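Local coordinates for ECF RNA polymerase sigma factor SigK (Mycobacterium tuberculosis, PDB 4NQW), which probably directs RNA polymerase to specific promoters as an extracytoplasmic function sigma factor, held inactive by an anti-sigma factor until regulated proteolysis releases it, at residues A41-F46 with L77-N82; R159-L164 with S188-A193; G56-V61 with E69-E74; D48-R53 with S92-L97. One frame throughout, in Å; residues are numbered along the deposited sequence.

Contact 1. Residues A41-F46 with L77-N82; sequences AAFAEF and LEVWRN. With CD (cadmium ion), chain F.
The Phe43 ring receives the edge of the Trp80 indole over one face. The centroids of the Phe43 ring and the six-membered ring of Trp80 lie 4.9 Å apart with planes at 66°, which defines a T-shaped (edge-to-face) pair. Trp80 CE3 does the pointing: it stands over the rim of the Phe43 ring, 3.5 Å from Phe43 CG. Its neighbour Trp80 CZ3 leans on Phe43 CB at 3.7 Å. At the edge of the Phe43 ring, near its plane, Val79 CG1 approaches Phe43 CE2 to 4.1 Å. Val79 CG1 also reaches Phe46 CE2 at 3.8 Å, obliquely, so one valine methyl touches both phenylalanines, which stand three residues apart on their helix. It lies anti to the backbone N (chi1 172°), the torsion that turns it to both rings. The short axes stay 11.6 Å apart at 136°, a separation that these side chains span. No hydrogen bond crosses. Glu78, touching Met100 of helix 93-111, holds a cadmium ion with both carboxylate oxygens, and its OE2 hydrogen-bonds Arg104 NH2. Leu97 of helix 93-111 packs on Phe46 and Val79, Leu28 and Leu32 of helix 28-34 cover Phe46, and the second protein chain packs on Phe43 and Trp80.

Contact 2. Residues R159-L164 with S188-A193; sequences RQCIEL and SRMRDA
Sulfur and aliphatic groups make the first kind of contact: Cys161 SG lies 3.8 Å from Arg189 CB and 3.9 Å from Arg189 CG. The thiol sits anti to its own carbonyl carbon (chi1 -84°), which directs it at the root of the arginine, whose bent chain then leads the guanidinium away. Purely apolar pairs continue the interface. Cys161 CB meets Met190 CG at 4.1 Å, and Ala193 CB is touched by the outer end of Ile162, 3.9 Å from CD1 and 4.0 Å from CG1. The short axes pass 8.8 Å apart at 99°, nearly perpendicular, and the CA atoms of Cys161 and Met190 approach to 5.9 Å, a close approach consistent with the small side chains of Cys161 and Ala193 at the crossing. These helices belong to sigma domain 4. Helix 183-201 supplies the second half of the probable DNA-binding helix-turn-helix of residues 172-191, and helix 156-167 packs across it. Polar bonds lie around the crossing, none across it: Arg159 forms a salt bridge with Asp156, Asp192 with Arg195, and Glu163 with Arg60 of domain 2. Beyond the pairs above, Met190 also touches Tyr172 and Ala165, while Ile162 reaches Leu194 and Leu197 further along helix 183-201.

Contact 3. Residues G56-V61 with E69-E74; sequences GLVMRV and EETTQE. With CD (cadmium ion), chain E.
Thr71 and Thr72, half of the Glu70-Gln73 motif that interacts with the polymerase core subunit RpoC, pack against Val58 where helices 42-62 and 65-82 of sigma domain 2 follow one another through a short turn. Both methyls of Val58 take part. Val58 CG1 lies 3.9 Å from Thr71 CB and 4.1 Å from Thr71 CG2, while Val58 CG2 stands 4.2 Å from Thr72 OG1. The two threonines share a torsion, with chi1 of -55° at Thr71 and -61° at Thr72, which sets each hydroxyl beside its own backbone N. From there the OG1 atoms bond the carbonyl oxygens one turn earlier, Thr71 to Tyr67 O and Thr72 to Ser68 O. No hydrogen bond crosses between the two segments. Glu70 and Gln73 do not touch residues 56-61, consistent with their being available to partners such as RpoC; here the second protein chain packs on Thr72 and Gln73. At the start of the segment Glu69 grips a cadmium ion through both oxygens, OE2 at 2.4 Å and OE1 at 2.8 Å; two waters and a polar side chain of the second protein chain join the shell. A single valine meeting two threonines buries 113 Å². Because each hydroxyl has its main bond to its own helix, with a weak extra one from Arg108 to Thr71, the interface can bury threonine against valine through dispersion alone.

Contact 4. Residues D48-R53 with S92-L97; sequences DHTKSR and SALAWL
Thr50 and Arg53 of helix 42-62 meet Leu97 and Leu94 of helix 93-111 in a partly buried, mainly apolar contact inside sigma domain 2. Leu97 carries it inward: its CD2 methyl lies 3.4 Å from Thr50 CB, 3.4 Å from Thr50 OG1 and 3.6 Å from Thr50 CG2, so one methyl touches all three heavy side-chain atoms of Thr50, a tight fit. With chi1 at 60°, between backbone N and carbonyl carbon, OG1 is placed to hydrogen-bond Phe46 O one turn earlier, and it also bonds Tyr76 OH. Leu94 comes over one face of the Arg53 guanidinium. Its CD2 does the touching, 3.3 Å from Arg53 NH1, a short approach of uncertain detail because the leucine torsions are off staggered values. The short axes are 11.5 Å apart at 46°. Helix 42-62 is kinked here, where the N atoms of Ser52 and Arg53 lack their regular bonds to the turn before and Arg53 N makes only a weak one to Thr50 O. Helix 93-111 begins here too: Ser92 is its N-cap, accepting Ala95 N at Ser92 OG with an angle of 158°. Away from this interface, Asp48 and Lys51 each pair with an oppositely charged side chain of the second protein chain.

How the contacts relate
Contacts 1, 3 and 4 all use helix 42-62 of domain 2, whereas contact 2 lies in domain 4, on the opposite side of the chain's centre. Contacts 1 and 3 join the same two helices at places about 16 Å apart between centres: aromatic rings bridge them in the first, threonine and valine in the second. Contact 4 brings in helix 93-111 and touches contact 1 through Leu97 and Trp96. Contacts 1, 2 and 3 are buried; contact 4 is only partly so, and it alone includes a guanidinium face. None has a hydrogen bond across it. Contacts 2 and 3 meet through a salt bridge that links the domains.

Contact 1. Residues A41-F46 with L77-N82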
# COMPACT_ATOMS: atom_id res chain seq x y z
N ALA A 41 21.25 -13.93 -0.43
CA ALA A 41 20.46 -14.70 0.55
C ALA A 41 19.66 -13.78 1.49
O ALA A 41 19.09 -14.23 2.48
CB ALA A 41 21.36 -15.61 1.36
N ALA A 42 19.62 -12.49 1.15
CA ALA A 42 18.93 -11.48 1.93
C ALA A 42 17.49 -11.37 1.44
O ALA A 42 16.62 -10.90 2.16
CB ALA A 42 19.63 -10.13 1.80
N PHE A 43 17.26 -11.79 0.19
CA PHE A 43 15.92 -11.95 -0.34
C PHE A 43 15.11 -12.92 0.52
O PHE A 43 13.94 -12.69 0.79
CB PHE A 43 15.99 -12.45 -1.79
CG PHE A 43 14.65 -12.53 -2.48
CD1 PHE A 43 14.16 -13.75 -2.93
CD2 PHE A 43 13.89 -11.39 -2.67
CE1 PHE A 43 12.93 -13.82 -3.56
CE2 PHE A 43 12.66 -11.46 -3.30
CZ PHE A 43 12.18 -12.68 -3.75
N ALA A 44 15.76 -14.00 0.96
CA ALA A 44 15.16 -14.94 1.90
C ALA A 44 14.83 -14.26 3.23
O ALA A 44 13.78 -14.52 3.82
CB ALA A 44 16.09 -16.12 2.14
N GLU A 45 15.73 -13.40 3.71
CA GLU A 45 15.52 -12.68 4.96
C GLU A 45 14.51 -11.54 4.79
O GLU A 45 13.69 -11.31 5.68
CB GLU A 45 16.85 -12.14 5.50
CG GLU A 45 16.73 -11.44 6.85
CD GLU A 45 17.96 -11.59 7.72
OE1 GLU A 45 18.34 -12.74 8.02
OE2 GLU A 45 18.53 -10.56 8.13
N PHE A 46 14.58 -10.83 3.66
CA PHE A 46 13.60 -9.80 3.32
C PHE A 46 12.20 -10.39 3.27
O PHE A 46 11.25 -9.81 3.79
CB PHE A 46 13.95 -9.15 1.98
CG PHE A 46 13.05 -8.01 1.60
CD1 PHE A 46 13.31 -6.72 2.06
CD2 PHE A 46 11.94 -8.21 0.79
CE1 PHE A 46 12.49 -5.66 1.72
CE2 PHE A 46 11.11 -7.15 0.45
CZ PHE A 46 11.38 -5.88 0.91
N LEU A 77 8.28 -11.71 -6.75
CA LEU A 77 8.98 -11.76 -8.04
C LEU A 77 9.28 -10.34 -8.51
O LEU A 77 10.38 -10.06 -8.98
CB LEU A 77 8.17 -12.54 -9.09
CG LEU A 77 8.85 -12.97 -10.41
CD1 LEU A 77 9.11 -11.80 -11.36
CD2 LEU A 77 10.13 -13.75 -10.18
N GLU A 78 8.31 -9.43 -8.37
CA GLU A 78 8.54 -8.02 -8.71
C GLU A 78 9.57 -7.37 -7.78
O GLU A 78 10.37 -6.56 -8.23
CB GLU A 78 7.24 -7.20 -8.70
CG GLU A 78 7.46 -5.75 -9.12
CD GLU A 78 6.18 -4.93 -9.26
OE1 GLU A 78 6.29 -3.71 -9.49
OE2 GLU A 78 5.08 -5.49 -9.13
N VAL A 79 9.54 -7.73 -6.50
CA VAL A 79 10.55 -7.25 -5.55
C VAL A 79 11.93 -7.59 -6.11
O VAL A 79 12.77 -6.71 -6.28
CB VAL A 79 10.41 -7.89 -4.15
CG1 VAL A 79 11.60 -7.52 -3.26
CG2 VAL A 79 9.12 -7.45 -3.48
N TRP A 80 12.13 -8.86 -6.41
CA TRP A 80 13.39 -9.36 -6.95
C TRP A 80 13.84 -8.63 -8.22
O TRP A 80 14.99 -8.22 -8.34
CB TRP A 80 13.26 -10.85 -7.26
CG TRP A 80 14.50 -11.47 -7.81
CD1 TRP A 80 14.78 -11.73 -9.12
CD2 TRP A 80 15.63 -11.92 -7.06
NE1 TRP A 80 16.02 -12.32 -9.23
CE2 TRP A 80 16.56 -12.44 -7.98
CE3 TRP A 80 15.94 -11.92 -5.69
CZ2 TRP A 80 17.79 -12.96 -7.57
CZ3 TRP A 80 17.15 -12.44 -5.30
CH2 TRP A 80 18.06 -12.96 -6.23
N ARG A 81 12.91 -8.46 -9.16
CA ARG A 81 13.25 -7.93 -10.48
C ARG A 81 13.44 -6.41 -10.46
O ARG A 81 14.39 -5.90 -11.05
CB ARG A 81 12.19 -8.33 -11.51
CG ARG A 81 12.79 -8.69 -12.86
CD ARG A 81 11.74 -9.22 -13.82
NE ARG A 81 12.29 -10.19 -14.77
CZ ARG A 81 12.39 -11.51 -14.55
NH1 ARG A 81 11.99 -12.05 -13.40
NH2 ARG A 81 12.92 -12.29 -15.48
N ASN A 82 12.54 -5.71 -9.77
CA ASN A 82 12.55 -4.24 -9.73
C ASN A 82 13.20 -3.64 -8.48
O ASN A 82 13.02 -2.45 -8.20
CB ASN A 82 11.12 -3.70 -9.87
CG ASN A 82 10.50 -4.02 -11.22
OD1 ASN A 82 11.04 -4.79 -12.00
ND2 ASN A 82 9.34 -3.42 -11.49
CD CD F . 3.84 -3.24 -10.12
O HOH W 1 4.03 -2.79 -12.82

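Contact 2. Residues R159-L164 with S188-A193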
# COMPACT_ATOMS: atom_id res chain seq x y z
N ARG A 159 -13.40 5.93 9.01
CA ARG A 159 -13.12 4.50 8.97
C ARG A 159 -13.72 3.86 7.71
O ARG A 159 -13.10 3.00 7.09
CB ARG A 159 -13.68 3.79 10.21
CG ARG A 159 -13.26 2.34 10.34
CD ARG A 159 -14.12 1.58 11.34
NE ARG A 159 -14.10 2.19 12.67
CZ ARG A 159 -15.12 2.84 13.24
NH1 ARG A 159 -16.29 2.99 12.62
NH2 ARG A 159 -14.96 3.34 14.46
N GLN A 160 -14.92 4.30 7.34
CA GLN A 160 -15.62 3.81 6.15
C GLN A 160 -14.86 4.12 4.85
O GLN A 160 -14.85 3.30 3.94
CB GLN A 160 -17.02 4.43 6.09
CG GLN A 160 -17.94 3.87 5.01
CD GLN A 160 -19.28 4.59 4.97
OE1 GLN A 160 -19.33 5.82 5.02
NE2 GLN A 160 -20.37 3.84 4.87
N CYS A 161 -14.23 5.29 4.78
CA CYS A 161 -13.45 5.68 3.60
C CYS A 161 -12.28 4.72 3.36
O CYS A 161 -12.07 4.26 2.24
CB CYS A 161 -12.91 7.11 3.74
SG CYS A 161 -14.08 8.39 3.26
N ILE A 162 -11.53 4.43 4.42
CA ILE A 162 -10.40 3.51 4.33
C ILE A 162 -10.90 2.08 4.06
O ILE A 162 -10.29 1.36 3.28
CB ILE A 162 -9.52 3.55 5.60
CG1 ILE A 162 -8.89 4.94 5.74
CG2 ILE A 162 -8.45 2.46 5.55
CD1 ILE A 162 -7.93 5.10 6.90
N GLU A 163 -12.01 1.70 4.68
CA GLU A 163 -12.59 0.37 4.50
C GLU A 163 -12.96 0.10 3.04
O GLU A 163 -12.62 -0.95 2.49
CB GLU A 163 -13.82 0.19 5.39
CG GLU A 163 -14.24 -1.26 5.61
CD GLU A 163 -13.38 -1.97 6.65
OE1 GLU A 163 -13.26 -1.46 7.78
OE2 GLU A 163 -12.85 -3.05 6.33
N LEU A 164 -13.64 1.06 2.41
CA LEU A 164 -14.10 0.90 1.03
C LEU A 164 -12.98 1.09 0.01
O LEU A 164 -12.84 0.30 -0.92
CB LEU A 164 -15.25 1.88 0.72
CG LEU A 164 -16.56 1.62 1.47
CD1 LEU A 164 -17.53 2.77 1.22
CD2 LEU A 164 -17.20 0.30 1.05
N SER A 188 -11.33 15.04 0.80
CA SER A 188 -11.05 15.66 2.10
C SER A 188 -11.16 14.65 3.24
O SER A 188 -10.37 14.67 4.18
CB SER A 188 -12.01 16.83 2.36
OG SER A 188 -11.79 17.88 1.45
N ARG A 189 -12.15 13.76 3.15
CA ARG A 189 -12.41 12.78 4.20
C ARG A 189 -11.33 11.70 4.25
O ARG A 189 -10.92 11.30 5.34
CB ARG A 189 -13.80 12.15 4.02
CG ARG A 189 -14.47 11.68 5.30
CD ARG A 189 -14.45 12.75 6.40
NE ARG A 189 -15.78 13.01 6.95
CZ ARG A 189 -16.62 13.94 6.50
NH1 ARG A 189 -16.30 14.73 5.47
NH2 ARG A 189 -17.81 14.09 7.08
N MET A 190 -10.89 11.24 3.09
CA MET A 190 -9.77 10.31 3.01
C MET A 190 -8.50 10.92 3.60
O MET A 190 -7.77 10.26 4.33
CB MET A 190 -9.50 9.90 1.56
CG MET A 190 -10.50 8.91 1.00
SD MET A 190 -10.08 8.46 -0.69
CE MET A 190 -11.32 7.20 -0.99
N ARG A 191 -8.27 12.19 3.28
CA ARG A 191 -7.15 12.94 3.85
C ARG A 191 -7.24 13.04 5.37
O ARG A 191 -6.25 12.85 6.06
CB ARG A 191 -7.10 14.35 3.26
CG ARG A 191 -6.52 14.42 1.86
CD ARG A 191 -6.41 15.85 1.37
NE ARG A 191 -5.47 16.64 2.18
CZ ARG A 191 -4.91 17.78 1.80
NH1 ARG A 191 -5.15 18.31 0.60
NH2 ARG A 191 -4.08 18.41 2.63
N ASP A 192 -8.44 13.35 5.87
CA ASP A 192 -8.66 13.46 7.31
C ASP A 192 -8.41 12.13 8.02
O ASP A 192 -7.75 12.09 9.05
CB ASP A 192 -10.09 13.95 7.60
CG ASP A 192 -10.30 15.41 7.21
OD1 ASP A 192 -9.38 16.02 6.62
OD2 ASP A 192 -11.39 15.95 7.49
N ALA A 193 -8.92 11.05 7.44
CA ALA A 193 -8.74 9.71 8.00
C ALA A 193 -7.26 9.35 8.12
O ALA A 193 -6.82 8.85 9.16
CB ALA A 193 -9.46 8.68 7.14

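Contact 3. Residues G56-V61 with E69-E74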
# COMPACT_ATOMS: atom_id res chain seq x y z
N GLY A 56 -1.07 -11.33 4.52
CA GLY A 56 -2.25 -10.89 5.27
C GLY A 56 -3.02 -9.78 4.59
O GLY A 56 -4.26 -9.77 4.62
N LEU A 57 -2.31 -8.85 3.97
CA LEU A 57 -2.96 -7.77 3.23
C LEU A 57 -3.67 -8.32 2.00
O LEU A 57 -4.83 -8.01 1.76
CB LEU A 57 -1.95 -6.69 2.81
CG LEU A 57 -2.52 -5.57 1.94
CD1 LEU A 57 -3.71 -4.88 2.60
CD2 LEU A 57 -1.44 -4.55 1.61
N VAL A 58 -2.96 -9.14 1.24
CA VAL A 58 -3.52 -9.75 0.04
C VAL A 58 -4.75 -10.60 0.39
O VAL A 58 -5.80 -10.46 -0.24
CB VAL A 58 -2.47 -10.60 -0.71
CG1 VAL A 58 -3.10 -11.40 -1.83
CG2 VAL A 58 -1.37 -9.70 -1.27
N MET A 59 -4.62 -11.46 1.40
CA MET A 59 -5.76 -12.23 1.91
C MET A 59 -6.95 -11.33 2.22
O MET A 59 -8.08 -11.63 1.83
CB MET A 59 -5.38 -13.02 3.18
CG MET A 59 -5.05 -14.49 2.96
SD MET A 59 -6.30 -15.42 2.04
CE MET A 59 -7.80 -15.03 2.95
N ARG A 60 -6.69 -10.23 2.91
CA ARG A 60 -7.74 -9.28 3.29
C ARG A 60 -8.48 -8.74 2.07
O ARG A 60 -9.71 -8.64 2.09
CB ARG A 60 -7.14 -8.13 4.10
CG ARG A 60 -8.13 -7.06 4.54
CD ARG A 60 -9.21 -7.62 5.45
NE ARG A 60 -10.54 -7.16 5.04
CZ ARG A 60 -11.21 -6.14 5.57
NH1 ARG A 60 -10.70 -5.43 6.58
NH2 ARG A 60 -12.41 -5.83 5.10
N VAL A 61 -7.74 -8.39 1.02
CA VAL A 61 -8.32 -7.78 -0.18
C VAL A 61 -9.02 -8.82 -1.06
O VAL A 61 -10.16 -8.61 -1.48
CB VAL A 61 -7.25 -7.03 -1.01
CG1 VAL A 61 -7.84 -6.49 -2.31
CG2 VAL A 61 -6.65 -5.90 -0.20
N GLU A 69 -2.09 -16.66 -2.54
CA GLU A 69 -0.78 -17.29 -2.66
C GLU A 69 -0.10 -16.88 -3.97
O GLU A 69 1.05 -16.45 -3.97
CB GLU A 69 -0.89 -18.81 -2.58
CG GLU A 69 -1.25 -19.33 -1.19
CD GLU A 69 -1.47 -20.83 -1.14
OE1 GLU A 69 -1.25 -21.52 -2.16
OE2 GLU A 69 -1.88 -21.33 -0.07
N GLU A 70 -0.82 -17.00 -5.08
CA GLU A 70 -0.28 -16.65 -6.39
C GLU A 70 0.08 -15.17 -6.51
O GLU A 70 1.12 -14.82 -7.07
CB GLU A 70 -1.26 -17.04 -7.50
CG GLU A 70 -1.44 -18.54 -7.64
CD GLU A 70 -2.33 -18.93 -8.81
OE1 GLU A 70 -2.86 -18.03 -9.49
OE2 GLU A 70 -2.48 -20.15 -9.04
N THR A 71 -0.77 -14.31 -5.97
CA THR A 71 -0.52 -12.87 -5.96
C THR A 71 0.73 -12.53 -5.13
O THR A 71 1.54 -11.71 -5.54
CB THR A 71 -1.73 -12.09 -5.42
OG1 THR A 71 -2.90 -12.45 -6.16
CG2 THR A 71 -1.51 -10.58 -5.51
N THR A 72 0.87 -13.18 -3.98
CA THR A 72 2.04 -12.98 -3.11
C THR A 72 3.34 -13.36 -3.83
O THR A 72 4.35 -12.67 -3.68
CB THR A 72 1.90 -13.75 -1.79
OG1 THR A 72 0.75 -13.28 -1.07
CG2 THR A 72 3.13 -13.57 -0.91
N GLN A 73 3.30 -14.44 -4.61
CA GLN A 73 4.45 -14.85 -5.43
C GLN A 73 4.80 -13.78 -6.46
O GLN A 73 5.97 -13.43 -6.62
CB GLN A 73 4.15 -16.14 -6.19
CG GLN A 73 4.18 -17.40 -5.35
CD GLN A 73 3.96 -18.64 -6.18
OE1 GLN A 73 2.96 -18.75 -6.89
NE2 GLN A 73 4.89 -19.58 -6.11
N GLU A 74 3.79 -13.28 -7.16
CA GLU A 74 3.98 -12.23 -8.15
C GLU A 74 4.63 -11.00 -7.51
O GLU A 74 5.50 -10.38 -8.11
CB GLU A 74 2.65 -11.83 -8.79
CG GLU A 74 2.07 -12.87 -9.74
CD GLU A 74 0.69 -12.50 -10.28
OE1 GLU A 74 0.20 -11.39 -9.98
OE2 GLU A 74 0.10 -13.33 -10.99
CD CD E . -1.45 -23.69 -0.43
O HOH W 2 -3.43 -23.77 1.16
O HOH W 3 -0.93 -24.86 1.93

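Contact 4. Residues D48-R53 with S92-L97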
# COMPACT_ATOMS: atom_id res chain seq x y z
N ASP A 48 11.23 -13.39 4.69
CA ASP A 48 10.87 -13.93 6.02
C ASP A 48 10.33 -12.88 6.99
O ASP A 48 9.43 -13.17 7.77
CB ASP A 48 12.08 -14.63 6.67
CG ASP A 48 12.23 -16.08 6.23
OD1 ASP A 48 11.24 -16.69 5.77
OD2 ASP A 48 13.36 -16.62 6.36
N HIS A 49 10.87 -11.67 6.92
CA HIS A 49 10.50 -10.60 7.86
C HIS A 49 9.22 -9.86 7.45
O HIS A 49 8.57 -9.24 8.29
CB HIS A 49 11.66 -9.61 8.01
CG HIS A 49 11.73 -8.96 9.35
ND1 HIS A 49 11.92 -9.68 10.51
CD2 HIS A 49 11.64 -7.66 9.73
CE1 HIS A 49 11.94 -8.85 11.54
NE2 HIS A 49 11.78 -7.62 11.09
N THR A 50 8.86 -9.94 6.16
CA THR A 50 7.71 -9.20 5.63
C THR A 50 6.51 -10.07 5.21
O THR A 50 5.41 -9.54 5.00
CB THR A 50 8.13 -8.36 4.40
OG1 THR A 50 8.64 -9.22 3.37
CG2 THR A 50 9.19 -7.34 4.78
N LYS A 51 6.70 -11.38 5.10
CA LYS A 51 5.71 -12.26 4.46
C LYS A 51 4.31 -12.25 5.10
O LYS A 51 3.31 -12.28 4.38
CB LYS A 51 6.22 -13.71 4.39
CG LYS A 51 6.50 -14.38 5.72
CD LYS A 51 7.16 -15.74 5.51
CE LYS A 51 7.82 -16.27 6.77
NZ LYS A 51 6.82 -16.66 7.80
N SER A 52 4.25 -12.20 6.43
CA SER A 52 2.96 -12.22 7.12
C SER A 52 2.14 -10.94 6.87
O SER A 52 0.91 -10.98 6.82
CB SER A 52 3.15 -12.44 8.63
OG SER A 52 3.80 -11.34 9.23
N ARG A 53 2.83 -9.82 6.72
CA ARG A 53 2.17 -8.55 6.44
C ARG A 53 1.72 -8.45 4.98
O ARG A 53 0.63 -7.92 4.71
CB ARG A 53 3.07 -7.37 6.82
CG ARG A 53 3.15 -7.13 8.32
CD ARG A 53 3.87 -5.84 8.68
NE ARG A 53 5.20 -6.07 9.25
CZ ARG A 53 6.31 -6.28 8.55
NH1 ARG A 53 6.29 -6.31 7.22
NH2 ARG A 53 7.47 -6.48 9.18
N SER A 92 10.43 4.17 2.77
CA SER A 92 10.94 2.95 3.40
C SER A 92 10.77 1.74 2.48
O SER A 92 9.90 1.72 1.61
CB SER A 92 10.23 2.68 4.72
OG SER A 92 8.86 2.40 4.51
N ALA A 93 11.62 0.73 2.69
CA ALA A 93 11.51 -0.54 1.97
C ALA A 93 10.15 -1.18 2.23
O ALA A 93 9.54 -1.75 1.32
CB ALA A 93 12.62 -1.48 2.39
N LEU A 94 9.69 -1.07 3.47
CA LEU A 94 8.41 -1.64 3.88
C LEU A 94 7.26 -1.02 3.08
O LEU A 94 6.41 -1.73 2.55
CB LEU A 94 8.17 -1.41 5.39
CG LEU A 94 7.61 -2.55 6.25
CD1 LEU A 94 6.61 -1.99 7.25
CD2 LEU A 94 6.97 -3.65 5.44
N ALA A 95 7.25 0.31 3.01
CA ALA A 95 6.24 1.05 2.26
C ALA A 95 6.29 0.73 0.77
O ALA A 95 5.25 0.59 0.12
CB ALA A 95 6.42 2.55 2.47
N TRP A 96 7.50 0.61 0.23
CA TRP A 96 7.72 0.24 -1.17
C TRP A 96 7.11 -1.13 -1.47
O TRP A 96 6.47 -1.32 -2.51
CB TRP A 96 9.23 0.24 -1.45
CG TRP A 96 9.63 0.02 -2.88
CD1 TRP A 96 9.68 0.97 -3.87
CD2 TRP A 96 10.08 -1.20 -3.47
NE1 TRP A 96 10.12 0.40 -5.04
CE2 TRP A 96 10.37 -0.93 -4.82
CE3 TRP A 96 10.26 -2.50 -2.98
CZ2 TRP A 96 10.83 -1.92 -5.69
CZ3 TRP A 96 10.72 -3.48 -3.85
CH2 TRP A 96 11.00 -3.18 -5.19
N LEU A 97 7.30 -2.07 -0.55
CA LEU A 97 6.78 -3.44 -0.69
C LEU A 97 5.26 -3.50 -0.53
O LEU A 97 4.57 -4.09 -1.37
CB LEU A 97 7.45 -4.36 0.33
CG LEU A 97 6.94 -5.80 0.44
CD1 LEU A 97 7.25 -6.59 -0.82
CD2 LEU A 97 7.55 -6.48 1.66